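Local atomic coordinates of T9SS C-terminal target domain-containing protein (Bacteroides cellulosilyticus, PDB entry 5JVK), a protein that probably hydrolyses O-glycosidic bonds in carbohydrates, as a family 39 glycoside hydrolase of a gut symbiont. Residues Met476-Thr479 against Tyr484-Leu487; Glu422-Gly427 against Ile455-Pro460; Leu349-Ala354 against Ile469-Cys474; Pro296-Ala301 against Val428-Ala433. One frame throughout, in Å; residues are numbered along the deposited sequence.

Interaction 1. Residues Met476-Thr479 against Tyr484-Leu487; sequences MPLT and YLVL
Thr479 and Val486 lay their beta-branched side chains slantwise over one another, Thr479 CG2 coming within 3.8 Å of Val486 CB. A chi1 of -59° makes this possible: it swings the threonine methyl anti to the backbone N and keeps OG1 beside that N. On the valine, CG2 is the branch that faces the methyl. Threonine suits such an exposed place because one branch can pack while the other remains polar. A second apolar pair is looser, Leu478 CD2 lying 4.4 Å from Leu485 CD2; both leucines also touch Leu466 and Leu496, so their branched ends join the apolar filling between the two sheets of the beta-sandwich that follows the (beta/alpha)8 barrel. Here the chain leaves the edge strand 475-476 of the six-stranded sheet and passes through a short loop into strand 484-489, which pairs with strand 453-458 in the other sheet. The backbones meet at the same residues as the side chains. Val486 N donates to Thr479 O over 2.8 Å in an almost straight bond, 174° at the hydrogen, and Leu485 CA adds a CA-H...O contact of 3.5 Å to Thr479 O. In the return direction a water intervenes: it accepts from Thr479 N at 2.9 Å and donates to Val486 O at 3.0 Å, bridging two backbone atoms that do not bond directly.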
loop_
_atom_site.group_PDB
_atom_site.type_symbol
_atom_site.label_atom_id
_atom_site.label_comp_id
_atom_site.label_asym_id
_atom_site.label_seq_id
_atom_site.Cartn_x
_atom_site.Cartn_y
_atom_site.Cartn_z
ATOM N N MET A 476 8.625 -16.800 -17.918
ATOM C CA MET A 476 9.920 -17.013 -18.562
ATOM C C MET A 476 10.276 -18.496 -18.487
ATOM O O MET A 476 9.861 -19.177 -17.550
ATOM C CB MET A 476 11.009 -16.210 -17.846
ATOM C CG MET A 476 10.816 -14.700 -17.866
ATOM S SD MET A 476 11.842 -13.862 -16.638
ATOM C CE MET A 476 13.489 -14.291 -17.205
ATOM N N PRO A 477 11.050 -19.007 -19.463
ATOM C CA PRO A 477 11.571 -20.369 -19.320
ATOM C C PRO A 477 12.696 -20.431 -18.283
ATOM O O PRO A 477 13.285 -19.400 -17.952
ATOM C CB PRO A 477 12.102 -20.687 -20.720
ATOM C CG PRO A 477 12.480 -19.362 -21.280
ATOM C CD PRO A 477 11.477 -18.388 -20.731
ATOM N N LEU A 478 12.970 -21.627 -17.771
ATOM C CA LEU A 478 14.076 -21.847 -16.840
ATOM C C LEU A 478 15.371 -22.102 -17.607
ATOM O O LEU A 478 15.345 -22.647 -18.709
ATOM C CB LEU A 478 13.781 -23.042 -15.933
ATOM C CG LEU A 478 12.549 -22.938 -15.031
ATOM C CD1 LEU A 478 12.205 -24.290 -14.430
ATOM C CD2 LEU A 478 12.765 -21.919 -13.927
ATOM N N THR A 479 16.495 -21.695 -17.024
ATOM C CA THR A 479 17.819 -22.009 -17.551
ATOM C C THR A 479 18.503 -22.940 -16.556
ATOM O O THR A 479 18.783 -22.540 -15.427
ATOM C CB THR A 479 18.659 -20.739 -17.752
ATOM O OG1 THR A 479 17.984 -19.865 -18.659
ATOM C CG2 THR A 479 20.038 -21.068 -18.314
ATOM N N TYR A 484 21.394 -26.757 -11.536
ATOM C CA TYR A 484 21.277 -25.427 -10.930
ATOM C C TYR A 484 20.449 -24.523 -11.830
ATOM O O TYR A 484 20.646 -24.504 -13.046
ATOM C CB TYR A 484 22.657 -24.797 -10.730
ATOM C CG TYR A 484 23.431 -25.368 -9.569
ATOM C CD1 TYR A 484 24.027 -26.625 -9.657
ATOM C CD2 TYR A 484 23.575 -24.652 -8.379
ATOM C CE1 TYR A 484 24.741 -27.158 -8.592
ATOM C CE2 TYR A 484 24.287 -25.176 -7.308
ATOM C CZ TYR A 484 24.869 -26.428 -7.419
ATOM O OH TYR A 484 25.576 -26.955 -6.366
ATOM N N LEU A 485 19.533 -23.770 -11.228
ATOM C CA LEU A 485 18.758 -22.772 -11.951
ATOM C C LEU A 485 19.590 -21.498 -12.064
ATOM O O LEU A 485 19.989 -20.934 -11.046
ATOM C CB LEU A 485 17.440 -22.482 -11.231
ATOM C CG LEU A 485 16.535 -23.690 -10.985
ATOM C CD1 LEU A 485 15.337 -23.291 -10.140
ATOM C CD2 LEU A 485 16.084 -24.308 -12.298
ATOM N N VAL A 486 19.856 -21.062 -13.297
ATOM C CA VAL A 486 20.601 -19.826 -13.555
ATOM C C VAL A 486 19.604 -18.672 -13.550
ATOM O O VAL A 486 18.788 -18.567 -14.465
ATOM C CB VAL A 486 21.350 -19.864 -14.910
ATOM C CG1 VAL A 486 22.180 -18.599 -15.107
ATOM C CG2 VAL A 486 22.234 -21.103 -15.005
ATOM N N LEU A 487 19.671 -17.825 -12.521
ATOM C CA LEU A 487 18.746 -16.698 -12.349
ATOM C C LEU A 487 19.452 -15.370 -12.587
ATOM O O LEU A 487 20.480 -15.095 -11.968
ATOM C CB LEU A 487 18.160 -16.693 -10.935
ATOM C CG LEU A 487 17.370 -17.925 -10.495
ATOM C CD1 LEU A 487 16.904 -17.753 -9.057
ATOM C CD2 LEU A 487 16.185 -18.174 -11.413
HETATM O O HOH W 1 16.492 -20.518 -14.357
#

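Interaction 2. Residues Glu422-Gly427 against Ile455-Pro460; sequences ETLLDG and IRVKAP
A classic beta bulge shapes this contact between the two sheets of the beta-sandwich. Leu424 and Leu425, on the edge strand 419-425, both lie opposite Val431 of the next strand. In a regular strand successive side chains alternate; here the near-helical backbone of Leu424, with a psi of -40°, undoes the alternation, and both leucines are directed at strand 453-458. That strand does alternate: Ile455 and Val457 face the leucines, whereas Arg456 between them turns to the other side and forms a salt bridge with Asp481. Leu425 and Ile455 reach out and meet tip to tip, Leu425 CD2 to Ile455 CD1 at 4.0 Å. Leu425 extends because its CG is anti to the backbone N (chi1 -178°), while Ile455 holds CG1 between its backbone N and carbonyl carbon, at a chi1 of 60°. Beside them Leu424 CD2 approaches Val457 CG1 at 4.3 Å, and Tyr443 touches both Leu424 and Pro460. The turn after the bulge is fixed by polar groups: Gly427 N donates to Asp426 OD1 at 2.8 Å, meeting it on the anti side, and Asp426 OD2 forms a salt bridge with Arg366. Gly427 has a positive phi at which a CB would jam against the preceding carbonyl oxygen, so glycine belongs there. No hydrogen bond joins the two segments; methyl groups alone meet, which implies cohesion through the hydrophobic effect and fit of shape, with little demand on direction.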
loop_
_atom_site.group_PDB
_atom_site.type_symbol
_atom_site.label_atom_id
_atom_site.label_comp_id
_atom_site.label_asym_id
_atom_site.label_seq_id
_atom_site.Cartn_x
_atom_site.Cartn_y
_atom_site.Cartn_z
ATOM N N GLU A 422 11.726 -20.367 4.581
ATOM C CA GLU A 422 13.178 -20.548 4.604
ATOM C C GLU A 422 13.925 -19.434 3.878
ATOM O O GLU A 422 13.450 -18.922 2.861
ATOM C CB GLU A 422 13.506 -21.881 3.929
ATOM C CG GLU A 422 14.778 -22.553 4.398
ATOM C CD GLU A 422 14.866 -23.981 3.891
ATOM O OE1 GLU A 422 14.714 -24.189 2.663
ATOM O OE2 GLU A 422 15.069 -24.898 4.718
ATOM N N THR A 423 15.087 -19.057 4.413
ATOM C CA THR A 423 16.038 -18.215 3.696
ATOM C C THR A 423 17.045 -19.132 3.003
ATOM O O THR A 423 17.885 -19.744 3.667
ATOM C CB THR A 423 16.781 -17.248 4.641
ATOM O OG1 THR A 423 15.835 -16.454 5.366
ATOM C CG2 THR A 423 17.707 -16.322 3.859
ATOM N N LEU A 424 16.942 -19.248 1.678
ATOM C CA LEU A 424 17.939 -19.975 0.878
ATOM C C LEU A 424 19.228 -19.163 0.724
ATOM O O LEU A 424 20.321 -19.723 0.778
ATOM C CB LEU A 424 17.394 -20.353 -0.505
ATOM C CG LEU A 424 16.478 -21.583 -0.584
ATOM C CD1 LEU A 424 15.139 -21.331 0.094
ATOM C CD2 LEU A 424 16.253 -22.003 -2.032
ATOM N N LEU A 425 19.086 -17.854 0.516
ATOM C CA LEU A 425 20.221 -16.938 0.371
ATOM C C LEU A 425 19.854 -15.571 0.941
ATOM O O LEU A 425 18.710 -15.135 0.821
ATOM C CB LEU A 425 20.607 -16.803 -1.106
ATOM C CG LEU A 425 21.805 -15.920 -1.475
ATOM C CD1 LEU A 425 23.110 -16.472 -0.916
ATOM C CD2 LEU A 425 21.888 -15.776 -2.988
ATOM N N ASP A 426 20.832 -14.903 1.545
ATOM C CA ASP A 426 20.621 -13.624 2.218
ATOM C C ASP A 426 21.766 -12.679 1.861
ATOM O O ASP A 426 22.736 -13.091 1.222
ATOM C CB ASP A 426 20.557 -13.855 3.737
ATOM C CG ASP A 426 19.710 -12.822 4.470
ATOM O OD1 ASP A 426 19.465 -11.716 3.936
ATOM O OD2 ASP A 426 19.285 -13.125 5.606
ATOM N N GLY A 427 21.637 -11.412 2.245
ATOM C CA GLY A 427 22.678 -10.411 2.030
ATOM C C GLY A 427 22.402 -9.573 0.796
ATOM O O GLY A 427 21.279 -9.101 0.602
ATOM N N ILE A 455 23.028 -15.464 -10.541
ATOM C CA ILE A 455 23.351 -16.503 -9.556
ATOM C C ILE A 455 22.852 -17.870 -10.015
ATOM O O ILE A 455 21.991 -17.975 -10.889
ATOM C CB ILE A 455 22.789 -16.193 -8.145
ATOM C CG1 ILE A 455 21.258 -16.075 -8.152
ATOM C CG2 ILE A 455 23.409 -14.920 -7.586
ATOM C CD1 ILE A 455 20.639 -16.320 -6.795
ATOM N N ARG A 456 23.411 -18.909 -9.403
ATOM C CA ARG A 456 23.036 -20.287 -9.673
ATOM C C ARG A 456 22.525 -20.900 -8.386
ATOM O O ARG A 456 23.294 -21.099 -7.459
ATOM C CB ARG A 456 24.240 -21.056 -10.208
ATOM C CG ARG A 456 24.529 -20.725 -11.656
ATOM C CD ARG A 456 25.909 -21.170 -12.102
ATOM N NE ARG A 456 26.014 -21.117 -13.562
ATOM C CZ ARG A 456 26.155 -20.005 -14.292
ATOM N NH1 ARG A 456 26.229 -18.796 -13.727
ATOM N NH2 ARG A 456 26.227 -20.101 -15.619
ATOM N N VAL A 457 21.224 -21.172 -8.327
ATOM C CA VAL A 457 20.594 -21.786 -7.159
ATOM C C VAL A 457 20.301 -23.237 -7.497
ATOM O O VAL A 457 19.730 -23.512 -8.554
ATOM C CB VAL A 457 19.267 -21.085 -6.799
ATOM C CG1 VAL A 457 18.681 -21.661 -5.512
ATOM C CG2 VAL A 457 19.475 -19.580 -6.674
ATOM N N LYS A 458 20.683 -24.159 -6.612
ATOM C CA LYS A 458 20.373 -25.575 -6.815
ATOM C C LYS A 458 18.861 -25.764 -6.803
ATOM O O LYS A 458 18.183 -25.236 -5.922
ATOM C CB LYS A 458 21.015 -26.464 -5.745
ATOM C CG LYS A 458 20.620 -27.930 -5.875
ATOM C CD LYS A 458 21.541 -28.866 -5.114
ATOM C CE LYS A 458 21.126 -30.315 -5.333
ATOM N NZ LYS A 458 21.714 -31.234 -4.321
ATOM N N ALA A 459 18.356 -26.519 -7.782
ATOM C CA ALA A 459 16.918 -26.733 -7.973
ATOM C C ALA A 459 16.275 -27.365 -6.729
ATOM O O ALA A 459 16.465 -28.562 -6.483
ATOM C CB ALA A 459 16.676 -27.610 -9.197
ATOM N N PRO A 460 15.519 -26.564 -5.941
ATOM C CA PRO A 460 14.985 -27.066 -4.668
ATOM C C PRO A 460 13.819 -28.054 -4.844
ATOM O O PRO A 460 13.707 -29.012 -4.076
ATOM C CB PRO A 460 14.548 -25.789 -3.949
ATOM C CG PRO A 460 14.215 -24.828 -5.036
ATOM C CD PRO A 460 15.032 -25.201 -6.240
#

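Interaction 3. Residues Leu349-Ala354 against Ile469-Cys474; sequences LDIEQA and IDWQGC
The Trp471 indole is covered on both faces: Ile351 CD1 lies over one face, 3.9 Å from the ring plane, and Gln472 CG over the other, 3.7 Å from it, each offset toward the rim. Ile351 CD1 makes a CH-pi contact, 4.2 Å from the centroid of the six-membered ring and 24° off its normal. Ala354 CB comes in obliquely, 4.5 Å from Trp471 CZ3, and Tyr45 adds an edge-to-face ring contact. The contact joins the start of helix 350-366, which follows the seventh strand of the (beta/alpha)8 barrel, to a type I turn of the beta-sandwich, while Tyr45 and Tyr70 bring in the N-terminal beta domain. Ile351 and Ala354 are one helical turn apart, so they present one surface; the small alanine lets the wide indole come close, and the isoleucine, with CG1 anti to its backbone N (chi1 -158°), sends CD1 out over the ring. Tryptophan suits a buried junction of three domains by offering a broad apolar surface. Its turn is stiffened by an Asx turn at Asp470, whose OD1 accepts hydrogen bonds from Gln472 N at 3.0 Å from above the carboxylate plane and, more weakly, from Cys474 N at 2.9 Å.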
loop_
_atom_site.group_PDB
_atom_site.type_symbol
_atom_site.label_atom_id
_atom_site.label_comp_id
_atom_site.label_asym_id
_atom_site.label_seq_id
_atom_site.Cartn_x
_atom_site.Cartn_y
_atom_site.Cartn_z
ATOM N N LEU A 349 13.446 6.350 -9.189
ATOM C CA LEU A 349 12.905 5.994 -10.498
ATOM C C LEU A 349 11.563 5.293 -10.286
ATOM O O LEU A 349 11.326 4.725 -9.216
ATOM C CB LEU A 349 13.861 5.051 -11.232
ATOM C CG LEU A 349 15.280 5.531 -11.542
ATOM C CD1 LEU A 349 16.151 4.360 -11.979
ATOM C CD2 LEU A 349 15.261 6.612 -12.610
ATOM N N ASP A 350 10.698 5.315 -11.299
ATOM C CA ASP A 350 9.427 4.580 -11.242
ATOM C C ASP A 350 9.658 3.090 -10.978
ATOM O O ASP A 350 8.920 2.472 -10.216
ATOM C CB ASP A 350 8.634 4.730 -12.553
ATOM C CG ASP A 350 7.859 6.042 -12.650
ATOM O OD1 ASP A 350 7.653 6.727 -11.623
ATOM O OD2 ASP A 350 7.434 6.375 -13.781
ATOM N N ILE A 351 10.680 2.527 -11.616
ATOM C CA ILE A 351 10.978 1.103 -11.494
ATOM C C ILE A 351 11.543 0.748 -10.109
ATOM O O ILE A 351 11.323 -0.366 -9.621
ATOM C CB ILE A 351 11.907 0.617 -12.645
ATOM C CG1 ILE A 351 11.787 -0.894 -12.834
ATOM C CG2 ILE A 351 13.362 1.020 -12.420
ATOM C CD1 ILE A 351 10.446 -1.356 -13.377
ATOM N N GLU A 352 12.254 1.690 -9.484
ATOM C CA GLU A 352 12.712 1.526 -8.097
ATOM C C GLU A 352 11.531 1.505 -7.123
ATOM O O GLU A 352 11.469 0.642 -6.245
ATOM C CB GLU A 352 13.722 2.616 -7.712
ATOM C CG GLU A 352 15.086 2.434 -8.371
ATOM C CD GLU A 352 16.048 3.598 -8.153
ATOM O OE1 GLU A 352 15.609 4.709 -7.780
ATOM O OE2 GLU A 352 17.264 3.402 -8.373
ATOM N N GLN A 353 10.595 2.440 -7.299
ATOM C CA GLN A 353 9.355 2.484 -6.507
ATOM C C GLN A 353 8.596 1.152 -6.577
ATOM O O GLN A 353 8.107 0.656 -5.560
ATOM C CB GLN A 353 8.438 3.627 -6.979
ATOM C CG GLN A 353 7.289 3.944 -6.021
ATOM C CD GLN A 353 6.107 4.666 -6.667
ATOM O OE1 GLN A 353 5.789 4.458 -7.839
ATOM N NE2 GLN A 353 5.427 5.504 -5.884
ATOM N N ALA A 354 8.506 0.586 -7.779
ATOM C CA ALA A 354 7.867 -0.710 -7.988
ATOM C C ALA A 354 8.636 -1.828 -7.291
ATOM O O ALA A 354 8.057 -2.611 -6.538
ATOM C CB ALA A 354 7.748 -1.000 -9.477
ATOM N N ILE A 469 8.237 -16.669 -12.967
ATOM C CA ILE A 469 7.466 -15.444 -13.212
ATOM C C ILE A 469 8.323 -14.247 -12.797
ATOM O O ILE A 469 8.981 -14.297 -11.759
ATOM C CB ILE A 469 6.151 -15.426 -12.386
ATOM C CG1 ILE A 469 5.360 -16.737 -12.551
ATOM C CG2 ILE A 469 5.287 -14.221 -12.753
ATOM C CD1 ILE A 469 4.928 -17.057 -13.972
ATOM N N ASP A 470 8.320 -13.182 -13.599
ATOM C CA ASP A 470 9.046 -11.945 -13.252
ATOM C C ASP A 470 8.141 -10.994 -12.441
ATOM O O ASP A 470 6.999 -11.336 -12.132
ATOM C CB ASP A 470 9.647 -11.281 -14.510
ATOM C CG ASP A 470 8.603 -10.625 -15.417
ATOM O OD1 ASP A 470 7.386 -10.793 -15.191
ATOM O OD2 ASP A 470 9.011 -9.932 -16.373
ATOM N N TRP A 471 8.649 -9.805 -12.118
ATOM C CA TRP A 471 7.896 -8.778 -11.359
ATOM C C TRP A 471 6.555 -8.355 -11.976
ATOM O O TRP A 471 5.711 -7.759 -11.302
ATOM C CB TRP A 471 8.755 -7.518 -11.207
ATOM C CG TRP A 471 8.862 -6.716 -12.479
ATOM C CD1 TRP A 471 9.690 -6.954 -13.533
ATOM C CD2 TRP A 471 8.089 -5.560 -12.831
ATOM N NE1 TRP A 471 9.488 -6.017 -14.517
ATOM C CE2 TRP A 471 8.508 -5.152 -14.113
ATOM C CE3 TRP A 471 7.080 -4.835 -12.187
ATOM C CZ2 TRP A 471 7.960 -4.042 -14.763
ATOM C CZ3 TRP A 471 6.535 -3.732 -12.834
ATOM C CH2 TRP A 471 6.977 -3.346 -14.110
ATOM N N GLN A 472 6.392 -8.679 -13.255
ATOM C CA GLN A 472 5.388 -8.135 -14.153
ATOM C C GLN A 472 4.216 -9.095 -14.388
ATOM O O GLN A 472 3.188 -8.691 -14.943
ATOM C CB GLN A 472 6.094 -7.909 -15.489
ATOM C CG GLN A 472 5.758 -6.638 -16.215
ATOM C CD GLN A 472 6.594 -6.475 -17.473
ATOM O OE1 GLN A 472 7.455 -7.297 -17.781
ATOM N NE2 GLN A 472 6.358 -5.404 -18.190
ATOM N N GLY A 473 4.383 -10.359 -13.984
ATOM C CA GLY A 473 3.463 -11.437 -14.338
ATOM C C GLY A 473 3.878 -12.228 -15.571
ATOM O O GLY A 473 3.286 -13.268 -15.861
ATOM N N CYS A 474 4.893 -11.748 -16.293
ATOM C CA CYS A 474 5.364 -12.395 -17.518
ATOM C C CYS A 474 6.074 -13.703 -17.181
ATOM O O CYS A 474 6.926 -13.736 -16.296
ATOM C CB CYS A 474 6.298 -11.456 -18.303
ATOM S SG CYS A 474 7.311 -12.252 -19.577
#

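Interaction 4. Residues Pro296-Ala301 against Val428-Ala433; sequences PDFGYA and VNKVLA
Charge pairing dominates where the loop after the sixth strand of the (beta/alpha)8 barrel, carrying Asp297, meets strand 429-436 of the beta-sandwich, carrying Lys430. The two buried side chains come from opposite directions, and Lys430 NZ forms a salt bridge with Asp297 OD1 at 3.0 Å, on the anti lone pair. A long lysine suits this place because Asp297 CA and Lys430 CA lie 9.6 Å apart; its chain bends at chi2 (83°) and then runs extended to the acid. Both ends have other partners: Asp297 OD2 forms a salt bridge with Arg359, its strongest polar partner, OD1 also accepts from Trp446 NE1, and Lys430 NZ donates to Gly427 O. A methionine in place of Lys430 would probably leave Gly427 O without this donor and take one positive partner from Asp297, leaving it to Arg359 and Trp446 and weakening the tie between domains. The remaining contacts involve the Phe298 ring. Phe298 slides past the lysine in the opposite direction, its CE1 4.1 Å from Lys430 NZ in an oblique approach, while Asp297 CB sits over one face of its ring. At the ring's edge, near its plane, Phe298 CZ stands 4.4 Å from Val428 CA.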
loop_
_atom_site.group_PDB
_atom_site.type_symbol
_atom_site.label_atom_id
_atom_site.label_comp_id
_atom_site.label_asym_id
_atom_site.label_seq_id
_atom_site.Cartn_x
_atom_site.Cartn_y
_atom_site.Cartn_z
ATOM N N PRO A 296 14.382 -1.029 1.100
ATOM C CA PRO A 296 13.842 -1.593 2.333
ATOM C C PRO A 296 14.763 -2.646 2.959
ATOM O O PRO A 296 14.639 -2.923 4.146
ATOM C CB PRO A 296 12.530 -2.232 1.877
ATOM C CG PRO A 296 12.780 -2.604 0.459
ATOM C CD PRO A 296 13.651 -1.511 -0.088
ATOM N N ASP A 297 15.661 -3.228 2.163
ATOM C CA ASP A 297 16.622 -4.227 2.642
ATOM C C ASP A 297 17.591 -3.631 3.658
ATOM O O ASP A 297 17.730 -4.151 4.768
ATOM C CB ASP A 297 17.437 -4.812 1.477
ATOM C CG ASP A 297 16.569 -5.472 0.410
ATOM O OD1 ASP A 297 16.738 -6.685 0.157
ATOM O OD2 ASP A 297 15.725 -4.764 -0.182
ATOM N N PHE A 298 18.254 -2.542 3.262
ATOM C CA PHE A 298 19.313 -1.911 4.062
ATOM C C PHE A 298 18.942 -0.569 4.698
ATOM O O PHE A 298 19.511 -0.214 5.736
ATOM C CB PHE A 298 20.572 -1.725 3.216
ATOM C CG PHE A 298 21.069 -2.984 2.558
ATOM C CD1 PHE A 298 21.128 -4.194 3.255
ATOM C CD2 PHE A 298 21.521 -2.954 1.242
ATOM C CE1 PHE A 298 21.603 -5.344 2.638
ATOM C CE2 PHE A 298 21.997 -4.102 0.625
ATOM C CZ PHE A 298 22.037 -5.299 1.322
ATOM N N GLY A 299 18.021 0.182 4.091
ATOM C CA GLY A 299 17.513 1.423 4.687
ATOM C C GLY A 299 18.568 2.479 4.985
ATOM O O GLY A 299 19.432 2.745 4.148
ATOM N N TYR A 300 18.501 3.076 6.177
ATOM C CA TYR A 300 19.432 4.136 6.582
ATOM C C TYR A 300 19.877 4.009 8.041
ATOM O O TYR A 300 19.192 3.400 8.863
ATOM C CB TYR A 300 18.810 5.520 6.341
ATOM C CG TYR A 300 17.656 5.854 7.259
ATOM C CD1 TYR A 300 16.368 5.385 6.995
ATOM C CD2 TYR A 300 17.848 6.644 8.395
ATOM C CE1 TYR A 300 15.305 5.691 7.837
ATOM C CE2 TYR A 300 16.793 6.953 9.244
ATOM C CZ TYR A 300 15.524 6.476 8.963
ATOM O OH TYR A 300 14.479 6.784 9.805
ATOM N N ALA A 301 21.030 4.600 8.342
ATOM C CA ALA A 301 21.557 4.663 9.705
ATOM C C ALA A 301 20.788 5.706 10.511
ATOM O O ALA A 301 20.862 6.899 10.218
ATOM C CB ALA A 301 23.040 5.004 9.683
ATOM N N VAL A 428 23.427 -9.398 -0.035
ATOM C CA VAL A 428 23.333 -8.612 -1.269
ATOM C C VAL A 428 22.239 -9.175 -2.181
ATOM O O VAL A 428 21.442 -8.414 -2.734
ATOM C CB VAL A 428 24.698 -8.555 -2.003
ATOM C CG1 VAL A 428 24.568 -8.000 -3.418
ATOM C CG2 VAL A 428 25.679 -7.702 -1.210
ATOM N N ASN A 429 22.221 -10.499 -2.325
ATOM C CA ASN A 429 21.168 -11.216 -3.049
ATOM C C ASN A 429 20.263 -11.936 -2.052
ATOM O O ASN A 429 20.718 -12.351 -0.986
ATOM C CB ASN A 429 21.788 -12.226 -4.018
ATOM C CG ASN A 429 22.746 -11.578 -5.005
ATOM O OD1 ASN A 429 22.456 -10.522 -5.560
ATOM N ND2 ASN A 429 23.892 -12.207 -5.221
ATOM N N LYS A 430 18.986 -12.074 -2.404
ATOM C CA LYS A 430 17.988 -12.731 -1.559
ATOM C C LYS A 430 17.321 -13.841 -2.339
ATOM O O LYS A 430 16.931 -13.630 -3.481
ATOM C CB LYS A 430 16.902 -11.739 -1.123
ATOM C CG LYS A 430 17.011 -11.217 0.300
ATOM C CD LYS A 430 17.975 -10.056 0.414
ATOM C CE LYS A 430 17.751 -9.294 1.705
ATOM N NZ LYS A 430 18.711 -8.166 1.822
ATOM N N VAL A 431 17.196 -15.013 -1.721
ATOM C CA VAL A 431 16.333 -16.088 -2.217
ATOM C C VAL A 431 15.533 -16.604 -1.021
ATOM O O VAL A 431 16.109 -17.154 -0.082
ATOM C CB VAL A 431 17.124 -17.237 -2.881
ATOM C CG1 VAL A 431 16.169 -18.286 -3.447
ATOM C CG2 VAL A 431 18.021 -16.700 -3.991
ATOM N N LEU A 432 14.217 -16.409 -1.060
ATOM C CA LEU A 432 13.338 -16.666 0.080
ATOM C C LEU A 432 12.220 -17.609 -0.336
ATOM O O LEU A 432 11.710 -17.500 -1.446
ATOM C CB LEU A 432 12.724 -15.353 0.574
ATOM C CG LEU A 432 13.643 -14.147 0.771
ATOM C CD1 LEU A 432 12.816 -12.900 1.036
ATOM C CD2 LEU A 432 14.624 -14.403 1.904
ATOM N N ALA A 433 11.841 -18.519 0.563
ATOM C CA ALA A 433 10.764 -19.486 0.318
ATOM C C ALA A 433 9.541 -19.162 1.175
ATOM O O ALA A 433 9.670 -18.857 2.361
ATOM C CB ALA A 433 11.247 -20.894 0.614
#

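From the N terminus, interaction 4 opens first, at 296-301 in a barrel loop, then interaction 3 at 349-354 on a barrel helix, and interaction 2 at 422-427 in the beta-sandwich. Interaction 4 closes at 428-433, so it crosses both others. Interaction 2 closes at 455-460, before interaction 3 does at 469-474, and so lies wholly within the latter's span; interaction 1 follows in series. Interactions 3 and 4 fasten the sandwich to the barrel at two places about 16 Å apart between centres, whereas interactions 1 and 2 link the sandwich's own sheets. Backbone pairing of neighbouring strands connects interaction 2 to interactions 1 and 4.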